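Local coordinates for putrescine aminotransferase (PDB 6GWI), which probably transfers amino groups from amines such as putrescine to keto acid acceptors, using pyridoxal-5'-phosphate as cofactor, at residues L354-G368 / R371-K385. Sequence-based numbering, arbitrary orientation.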
ATOM      1  N   LEU B 354     -16.591 -23.363  18.508  1.00 41.97           N
ATOM      2  CA  LEU B 354     -16.962 -23.300  17.099  1.00 44.65           C
ATOM      3  C   LEU B 354     -16.883 -24.681  16.458  1.00 38.04           C
ATOM      4  O   LEU B 354     -17.786 -25.090  15.720  1.00 30.62           O
ATOM      5  CB  LEU B 354     -16.058 -22.316  16.355  1.00 45.40           C
ATOM      6  CG  LEU B 354     -16.216 -22.308  14.831  1.00 39.62           C
ATOM      7  CD1 LEU B 354     -17.615 -21.849  14.438  1.00 35.48           C
ATOM      8  CD2 LEU B 354     -15.159 -21.439  14.165  1.00 47.59           C
ATOM      9  N   ALA B 355     -15.796 -25.410  16.727  1.00 49.29           N
ATOM     10  CA  ALA B 355     -15.576 -26.701  16.082  1.00 41.83           C
ATOM     11  C   ALA B 355     -16.744 -27.651  16.315  1.00 48.57           C
ATOM     12  O   ALA B 355     -17.222 -28.306  15.381  1.00 42.76           O
ATOM     13  CB  ALA B 355     -14.275 -27.317  16.597  1.00 46.30           C
ATOM     14  N   GLU B 356     -17.219 -27.748  17.560  1.00 53.14           N
ATOM     15  CA  GLU B 356     -18.318 -28.664  17.848  1.00 54.59           C
ATOM     16  C   GLU B 356     -19.626 -28.165  17.243  1.00 52.37           C
ATOM     17  O   GLU B 356     -20.384 -28.951  16.662  1.00 51.61           O
ATOM     18  CB  GLU B 356     -18.449 -28.876  19.359  1.00 68.49           C
ATOM     19  CG  GLU B 356     -18.493 -27.608  20.194  1.00 71.29           C
ATOM     20  CD  GLU B 356     -18.732 -27.892  21.668  1.00 68.31           C
ATOM     21  OE1 GLU B 356     -17.762 -27.825  22.452  1.00 66.36           O
ATOM     22  OE2 GLU B 356     -19.886 -28.205  22.037  1.00 64.53           O
ATOM     23  N   ARG B 357     -19.907 -26.864  17.354  1.00 47.32           N
ATOM     24  CA  ARG B 357     -21.120 -26.323  16.751  1.00 47.25           C
ATOM     25  C   ARG B 357     -21.039 -26.381  15.230  1.00 57.22           C
ATOM     26  O   ARG B 357     -22.034 -26.672  14.556  1.00 55.09           O
ATOM     27  CB  ARG B 357     -21.342 -24.884  17.218  1.00 43.56           C
ATOM     28  CG  ARG B 357     -21.606 -24.713  18.714  1.00 48.01           C
ATOM     29  CD  ARG B 357     -22.825 -25.487  19.202  1.00 62.28           C
ATOM     30  NE  ARG B 357     -23.293 -24.983  20.492  1.00 93.18           N
ATOM     31  CZ  ARG B 357     -24.290 -25.512  21.198  1.00109.64           C
ATOM     32  NH1 ARG B 357     -24.937 -26.581  20.751  1.00118.32           N
ATOM     33  NH2 ARG B 357     -24.639 -24.970  22.357  1.00117.43           N
ATOM     34  N   TRP B 358     -19.858 -26.102  14.673  1.00 63.06           N
ATOM     35  CA  TRP B 358     -19.660 -26.191  13.230  1.00 50.72           C
ATOM     36  C   TRP B 358     -19.856 -27.618  12.732  1.00 52.01           C
ATOM     37  O   TRP B 358     -20.427 -27.834  11.656  1.00 44.79           O
ATOM     38  CB  TRP B 358     -18.258 -25.694  12.885  1.00 49.51           C
ATOM     39  CG  TRP B 358     -18.041 -25.251  11.471  1.00 40.97           C
ATOM     40  CD1 TRP B 358     -17.145 -25.770  10.581  1.00 33.78           C
ATOM     41  CD2 TRP B 358     -18.698 -24.172  10.796  1.00 47.39           C
ATOM     42  NE1 TRP B 358     -17.212 -25.089   9.391  1.00 42.78           N
ATOM     43  CE2 TRP B 358     -18.157 -24.102   9.496  1.00 43.85           C
ATOM     44  CE3 TRP B 358     -19.693 -23.260  11.160  1.00 46.42           C
ATOM     45  CZ2 TRP B 358     -18.578 -23.161   8.562  1.00 38.38           C
ATOM     46  CZ3 TRP B 358     -20.113 -22.329  10.228  1.00 41.02           C
ATOM     47  CH2 TRP B 358     -19.557 -22.286   8.945  1.00 34.08           C
ATOM     48  N   ALA B 359     -19.380 -28.605  13.497  1.00 57.43           N
ATOM     49  CA  ALA B 359     -19.493 -30.001  13.094  1.00 56.32           C
ATOM     50  C   ALA B 359     -20.933 -30.497  13.080  1.00 51.04           C
ATOM     51  O   ALA B 359     -21.209 -31.535  12.469  1.00 48.80           O
ATOM     52  CB  ALA B 359     -18.658 -30.887  14.020  1.00 62.48           C
ATOM     53  N   SER B 360     -21.852 -29.796  13.743  1.00 51.20           N
ATOM     54  CA  SER B 360     -23.255 -30.181  13.680  1.00 55.18           C
ATOM     55  C   SER B 360     -23.857 -29.951  12.300  1.00 77.52           C
ATOM     56  O   SER B 360     -24.995 -30.374  12.062  1.00114.27           O
ATOM     57  CB  SER B 360     -24.060 -29.410  14.729  1.00 37.26           C
ATOM     58  OG  SER B 360     -24.373 -28.103  14.280  1.00 49.37           O
ATOM     59  N   LEU B 361     -23.129 -29.302  11.392  1.00 64.99           N
ATOM     60  CA  LEU B 361     -23.605 -29.058  10.038  1.00 60.29           C
ATOM     61  C   LEU B 361     -23.211 -30.154   9.053  1.00 49.24           C
ATOM     62  O   LEU B 361     -23.637 -30.100   7.895  1.00 40.55           O
ATOM     63  CB  LEU B 361     -23.076 -27.711   9.529  1.00 60.94           C
ATOM     64  CG  LEU B 361     -23.574 -26.464  10.261  1.00 64.67           C
ATOM     65  CD1 LEU B 361     -22.769 -25.240   9.849  1.00 77.21           C
ATOM     66  CD2 LEU B 361     -25.055 -26.241   9.994  1.00 59.92           C
ATOM     67  N   VAL B 362     -22.420 -31.145   9.476  1.00 76.74           N
ATOM     68  CA  VAL B 362     -21.938 -32.154   8.538  1.00 73.55           C
ATOM     69  C   VAL B 362     -23.072 -33.056   8.067  1.00 70.89           C
ATOM     70  O   VAL B 362     -23.000 -33.635   6.976  1.00 68.68           O
ATOM     71  CB  VAL B 362     -20.801 -32.984   9.167  1.00 74.77           C
ATOM     72  CG1 VAL B 362     -19.672 -32.078   9.632  1.00 75.40           C
ATOM     73  CG2 VAL B 362     -21.327 -33.836  10.319  1.00 75.75           C
ATOM     74  N   ASP B 363     -24.123 -33.205   8.870  1.00 61.26           N
ATOM     75  CA  ASP B 363     -25.251 -34.051   8.506  1.00 62.90           C
ATOM     76  C   ASP B 363     -26.287 -33.330   7.651  1.00 62.22           C
ATOM     77  O   ASP B 363     -27.330 -33.915   7.344  1.00 59.94           O
ATOM     78  CB  ASP B 363     -25.915 -34.622   9.768  1.00 64.14           C
ATOM     79  CG  ASP B 363     -26.329 -33.548  10.757  1.00 82.28           C
ATOM     80  OD1 ASP B 363     -26.346 -33.841  11.972  1.00 84.68           O
ATOM     81  OD2 ASP B 363     -26.602 -32.406  10.332  1.00 90.21           O
ATOM     82  N   HIS B 364     -26.032 -32.083   7.260  1.00 52.29           N
ATOM     83  CA  HIS B 364     -26.967 -31.369   6.406  1.00 66.89           C
ATOM     84  C   HIS B 364     -26.985 -31.994   5.010  1.00 83.23           C
ATOM     85  O   HIS B 364     -25.974 -32.526   4.547  1.00106.56           O
ATOM     86  CB  HIS B 364     -26.581 -29.895   6.308  1.00 68.41           C
ATOM     87  CG  HIS B 364     -27.627 -29.041   5.659  1.00 52.33           C
ATOM     88  ND1 HIS B 364     -27.776 -28.957   4.292  1.00 46.26           N
ATOM     89  CD2 HIS B 364     -28.567 -28.223   6.190  1.00 45.03           C
ATOM     90  CE1 HIS B 364     -28.772 -28.136   4.008  1.00 47.42           C
ATOM     91  NE2 HIS B 364     -29.265 -27.673   5.142  1.00 50.80           N
ATOM     92  N   PRO B 365     -28.130 -31.947   4.323  1.00 62.92           N
ATOM     93  CA  PRO B 365     -28.214 -32.608   3.010  1.00 57.99           C
ATOM     94  C   PRO B 365     -27.165 -32.180   1.991  1.00 54.49           C
ATOM     95  O   PRO B 365     -26.835 -32.988   1.113  1.00 46.70           O
ATOM     96  CB  PRO B 365     -29.633 -32.247   2.535  1.00 55.63           C
ATOM     97  CG  PRO B 365     -30.412 -31.912   3.781  1.00 57.70           C
ATOM     98  CD  PRO B 365     -29.460 -31.764   4.933  1.00 62.99           C
ATOM     99  N   ILE B 366     -26.617 -30.962   2.062  1.00 64.03           N
ATOM    100  CA  ILE B 366     -25.702 -30.492   1.027  1.00 60.87           C
ATOM    101  C   ILE B 366     -24.318 -30.143   1.569  1.00 46.14           C
ATOM    102  O   ILE B 366     -23.528 -29.515   0.864  1.00 38.03           O
ATOM    103  CB  ILE B 366     -26.287 -29.290   0.251  1.00 56.77           C
ATOM    104  CG1 ILE B 366     -26.583 -28.114   1.187  1.00 47.17           C
ATOM    105  CG2 ILE B 366     -27.526 -29.707  -0.532  1.00 52.24           C
ATOM    106  CD1 ILE B 366     -26.758 -26.784   0.459  1.00 38.44           C
ATOM    107  N   VAL B 367     -23.989 -30.553   2.787  1.00 53.46           N
ATOM    108  CA  VAL B 367     -22.669 -30.295   3.354  1.00 43.34           C
ATOM    109  C   VAL B 367     -21.840 -31.565   3.205  1.00 34.71           C
ATOM    110  O   VAL B 367     -22.098 -32.567   3.878  1.00 36.72           O
ATOM    111  CB  VAL B 367     -22.757 -29.852   4.820  1.00 48.62           C
ATOM    112  CG1 VAL B 367     -21.363 -29.660   5.407  1.00 63.81           C
ATOM    113  CG2 VAL B 367     -23.559 -28.563   4.930  1.00 43.91           C
ATOM    114  N   GLY B 368     -20.822 -31.513   2.348  1.00 35.97           N
ATOM    115  CA  GLY B 368     -19.946 -32.649   2.136  1.00 46.67           C
ATOM    116  C   GLY B 368     -18.757 -32.686   3.073  1.00 37.84           C
ATOM    117  O   GLY B 368     -18.163 -33.748   3.288  1.00 38.30           O
ATOM    118  N   ARG B 371     -14.935 -28.018   8.201  1.00 88.50           N
ATOM    119  CA  ARG B 371     -13.607 -27.941   8.791  1.00 31.31           C
ATOM    120  C   ARG B 371     -13.419 -26.588   9.460  1.00 44.71           C
ATOM    121  O   ARG B 371     -13.947 -25.572   9.002  1.00 28.54           O
ATOM    122  CB  ARG B 371     -12.510 -28.155   7.735  1.00 50.31           C
ATOM    123  CG  ARG B 371     -12.544 -27.152   6.588  1.00 45.63           C
ATOM    124  CD  ARG B 371     -11.341 -27.314   5.672  1.00 39.52           C
ATOM    125  NE  ARG B 371     -11.349 -26.335   4.590  1.00 35.74           N
ATOM    126  CZ  ARG B 371     -11.942 -26.513   3.413  1.00 31.41           C
ATOM    127  NH1 ARG B 371     -12.579 -27.646   3.144  1.00 28.04           N
ATOM    128  NH2 ARG B 371     -11.893 -25.553   2.497  1.00 29.35           N
ATOM    129  N   SER B 372     -12.649 -26.578  10.542  1.00 43.57           N
ATOM    130  CA  SER B 372     -12.351 -25.331  11.225  1.00 45.28           C
ATOM    131  C   SER B 372     -11.037 -25.477  11.971  1.00 42.84           C
ATOM    132  O   SER B 372     -10.602 -26.583  12.301  1.00 41.87           O
ATOM    133  CB  SER B 372     -13.476 -24.926  12.188  1.00 44.23           C
ATOM    134  OG  SER B 372     -13.562 -25.812  13.290  1.00 38.90           O
ATOM    135  N   LEU B 373     -10.403 -24.336  12.221  1.00 36.24           N
ATOM    136  CA  LEU B 373      -9.195 -24.259  13.033  1.00 36.94           C
ATOM    137  C   LEU B 373      -9.189 -22.878  13.664  1.00 34.02           C
ATOM    138  O   LEU B 373      -9.297 -21.875  12.950  1.00 38.52           O
ATOM    139  CB  LEU B 373      -7.936 -24.488  12.195  1.00 37.50           C
ATOM    140  CG  LEU B 373      -6.600 -24.361  12.931  1.00 42.95           C
ATOM    141  CD1 LEU B 373      -6.524 -25.320  14.113  1.00 40.75           C
ATOM    142  CD2 LEU B 373      -5.437 -24.595  11.979  1.00 36.03           C
ATOM    143  N   GLY B 374      -9.065 -22.820  14.985  1.00 26.94           N
ATOM    144  CA  GLY B 374      -9.274 -21.550  15.657  1.00 32.00           C
ATOM    145  C   GLY B 374     -10.637 -21.003  15.287  1.00 33.10           C
ATOM    146  O   GLY B 374     -11.655 -21.695  15.399  1.00 30.96           O
ATOM    147  N   LEU B 375     -10.679 -19.750  14.839  1.00 44.75           N
ATOM    148  CA  LEU B 375     -11.916 -19.135  14.365  1.00 43.16           C
ATOM    149  C   LEU B 375     -11.879 -18.895  12.855  1.00 35.72           C
ATOM    150  O   LEU B 375     -12.312 -17.854  12.359  1.00 26.16           O
ATOM    151  CB  LEU B 375     -12.198 -17.840  15.123  1.00 47.66           C
ATOM    152  CG  LEU B 375     -12.626 -18.048  16.582  1.00 39.31           C
ATOM    153  CD1 LEU B 375     -12.723 -16.721  17.319  1.00 30.34           C
ATOM    154  CD2 LEU B 375     -13.951 -18.806  16.688  1.00 25.22           C
ATOM    155  N   MET B 376     -11.368 -19.875  12.114  1.00 30.84           N
ATOM    156  CA  MET B 376     -11.525 -19.958  10.668  1.00 24.98           C
ATOM    157  C   MET B 376     -12.249 -21.263  10.371  1.00 24.51           C
ATOM    158  O   MET B 376     -11.865 -22.315  10.890  1.00 29.91           O
ATOM    159  CB  MET B 376     -10.177 -19.926   9.942  1.00 26.09           C
ATOM    160  CG  MET B 376     -10.286 -19.931   8.415  1.00 31.70           C
ATOM    161  SD  MET B 376      -8.697 -20.061   7.557  1.00 36.46           S
ATOM    162  CE  MET B 376      -7.804 -18.668   8.244  1.00 34.94           C
ATOM    163  N   GLY B 377     -13.287 -21.200   9.542  1.00 31.37           N
ATOM    164  CA  GLY B 377     -14.065 -22.379   9.229  1.00 30.47           C
ATOM    165  C   GLY B 377     -14.516 -22.365   7.784  1.00 35.07           C
ATOM    166  O   GLY B 377     -14.568 -21.319   7.133  1.00 36.24           O
ATOM    167  N   ALA B 378     -14.841 -23.558   7.290  1.00 31.91           N
ATOM    168  CA  ALA B 378     -15.303 -23.705   5.919  1.00 25.75           C
ATOM    169  C   ALA B 378     -16.273 -24.872   5.815  1.00 24.97           C
ATOM    170  O   ALA B 378     -16.195 -25.837   6.580  1.00 35.84           O
ATOM    171  CB  ALA B 378     -14.129 -23.915   4.954  1.00 24.40           C
ATOM    172  N   LEU B 379     -17.191 -24.762   4.855  1.00 27.13           N
ATOM    173  CA  LEU B 379     -18.079 -25.847   4.465  1.00 43.05           C
ATOM    174  C   LEU B 379     -17.906 -26.135   2.979  1.00 44.34           C
ATOM    175  O   LEU B 379     -17.695 -25.215   2.180  1.00 42.05           O
ATOM    176  CB  LEU B 379     -19.552 -25.513   4.722  1.00 51.69           C
ATOM    177  CG  LEU B 379     -19.982 -25.041   6.109  1.00 48.68           C
ATOM    178  CD1 LEU B 379     -21.425 -24.563   6.055  1.00 46.02           C
ATOM    179  CD2 LEU B 379     -19.816 -26.146   7.144  1.00 46.53           C
ATOM    180  N   GLU B 380     -18.001 -27.410   2.613  1.00 30.50           N
ATOM    181  CA  GLU B 380     -17.948 -27.842   1.220  1.00 42.53           C
ATOM    182  C   GLU B 380     -19.357 -28.262   0.818  1.00 39.88           C
ATOM    183  O   GLU B 380     -19.893 -29.241   1.349  1.00 48.63           O
ATOM    184  CB  GLU B 380     -16.957 -28.989   1.032  1.00 34.88           C
ATOM    185  CG  GLU B 380     -15.514 -28.660   1.396  1.00 31.47           C
ATOM    186  CD  GLU B 380     -14.863 -27.682   0.434  1.00 34.04           C
ATOM    187  OE1 GLU B 380     -15.550 -27.186  -0.482  1.00 35.99           O
ATOM    188  OE2 GLU B 380     -13.654 -27.415   0.589  1.00 36.05           O
ATOM    189  N   LEU B 381     -19.956 -27.523  -0.111  1.00 36.93           N
ATOM    190  CA  LEU B 381     -21.285 -27.858  -0.605  1.00 51.07           C
ATOM    191  C   LEU B 381     -21.169 -28.899  -1.713  1.00 32.46           C
ATOM    192  O   LEU B 381     -20.348 -28.758  -2.625  1.00 35.28           O
ATOM    193  CB  LEU B 381     -21.996 -26.606  -1.112  1.00 67.65           C
ATOM    194  CG  LEU B 381     -22.097 -25.435  -0.127  1.00 73.26           C
ATOM    195  CD1 LEU B 381     -22.957 -24.321  -0.712  1.00 73.81           C
ATOM    196  CD2 LEU B 381     -22.640 -25.877   1.226  1.00 78.96           C
ATOM    197  N   VAL B 382     -21.983 -29.952  -1.623  1.00 62.09           N
ATOM    198  CA  VAL B 382     -21.996 -31.021  -2.614  1.00 72.25           C
ATOM    199  C   VAL B 382     -23.437 -31.355  -2.971  1.00 63.65           C
ATOM    200  O   VAL B 382     -24.357 -31.170  -2.168  1.00 53.63           O
ATOM    201  CB  VAL B 382     -21.268 -32.293  -2.118  1.00 72.99           C
ATOM    202  CG1 VAL B 382     -19.824 -31.983  -1.755  1.00 79.95           C
ATOM    203  CG2 VAL B 382     -22.015 -32.915  -0.939  1.00 35.41           C
ATOM    204  N   ALA B 383     -23.627 -31.857  -4.192  1.00 69.96           N
ATOM    205  CA  ALA B 383     -24.925 -32.356  -4.626  1.00 63.76           C
ATOM    206  C   ALA B 383     -25.149 -33.811  -4.231  1.00 59.78           C
ATOM    207  O   ALA B 383     -26.298 -34.217  -4.017  1.00 48.70           O
ATOM    208  CB  ALA B 383     -25.060 -32.210  -6.145  1.00 50.10           C
ATOM    209  N   ASP B 384     -24.079 -34.595  -4.111  1.00 58.37           N
ATOM    210  CA  ASP B 384     -24.161 -36.000  -3.724  1.00 66.27           C
ATOM    211  C   ASP B 384     -23.139 -36.241  -2.627  1.00 55.04           C
ATOM    212  O   ASP B 384     -21.934 -36.103  -2.859  1.00 49.03           O
ATOM    213  CB  ASP B 384     -23.895 -36.916  -4.925  1.00 83.47           C
ATOM    214  CG  ASP B 384     -24.046 -38.388  -4.586  1.00 96.77           C
ATOM    215  OD1 ASP B 384     -25.098 -38.965  -4.935  1.00100.11           O
ATOM    216  OD2 ASP B 384     -23.144 -38.955  -3.935  1.00103.87           O
ATOM    217  N   LYS B 385     -23.615 -36.598  -1.431  1.00 46.20           N
ATOM    218  CA  LYS B 385     -22.687 -36.811  -0.327  1.00 54.80           C
ATOM    219  C   LYS B 385     -21.899 -38.105  -0.465  1.00 77.79           C
ATOM    220  O   LYS B 385     -20.735 -38.164  -0.056  1.00 78.63           O
ATOM    221  CB  LYS B 385     -23.419 -36.834   1.009  1.00 67.07           C
ATOM    222  CG  LYS B 385     -23.699 -35.478   1.582  1.00 74.55           C
ATOM    223  CD  LYS B 385     -24.389 -35.634   2.911  1.00 89.94           C
ATOM    224  CE  LYS B 385     -23.385 -35.381   4.032  1.00105.35           C
ATOM    225  NZ  LYS B 385     -22.406 -36.511   4.132  1.00114.25           N
TER
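The beta hairpin of strands 367-373 and 376-381, in the small antiparallel sheet of this class-III aminotransferase, packs against helix 342-359 through Trp358 and Leu379. The indole drops from the helix onto the hairpin because its CG stands anti to the backbone N and beside the carbonyl carbon (chi1 -159°). Its NE1 donates to Ala378 O at 3.1 Å; the oxygen lies near the ring plane, but the N-H comes from above the carbonyl plane. Ala378 O also accepts from Arg371 N, so one carbonyl serves both the hairpin pairing and the indole. Leu379 CD2 sits over one face of the indole, toward its rim, and Leu379 CG comes within 3.4 Å of Trp358 CZ2. On that same face Leu361 CD1 also packs, 4.1 Å from Leu379 CD1. Nearer the hairpin turn, Leu354 CD2 meets Leu375 CD2 at 3.8 Å and lies 3.7 Å from Gly374 O, which is buried with no partner in the model.

Where the chain enters the first strand, Val382 N donates to Ile366 O (3.0 Å) and Gly368 N to Glu380 O (2.7 Å). These bonds bracket the antiparallel non-hydrogen-bonded pair Val367-Leu381. Helix 429-450 adds Leu435 against Trp358 and Leu443 against Leu381. The indole is thus fixed both by a directional bond at its nitrogen and by leucines over its face, which sets the helix against the hairpin in a largely buried interface.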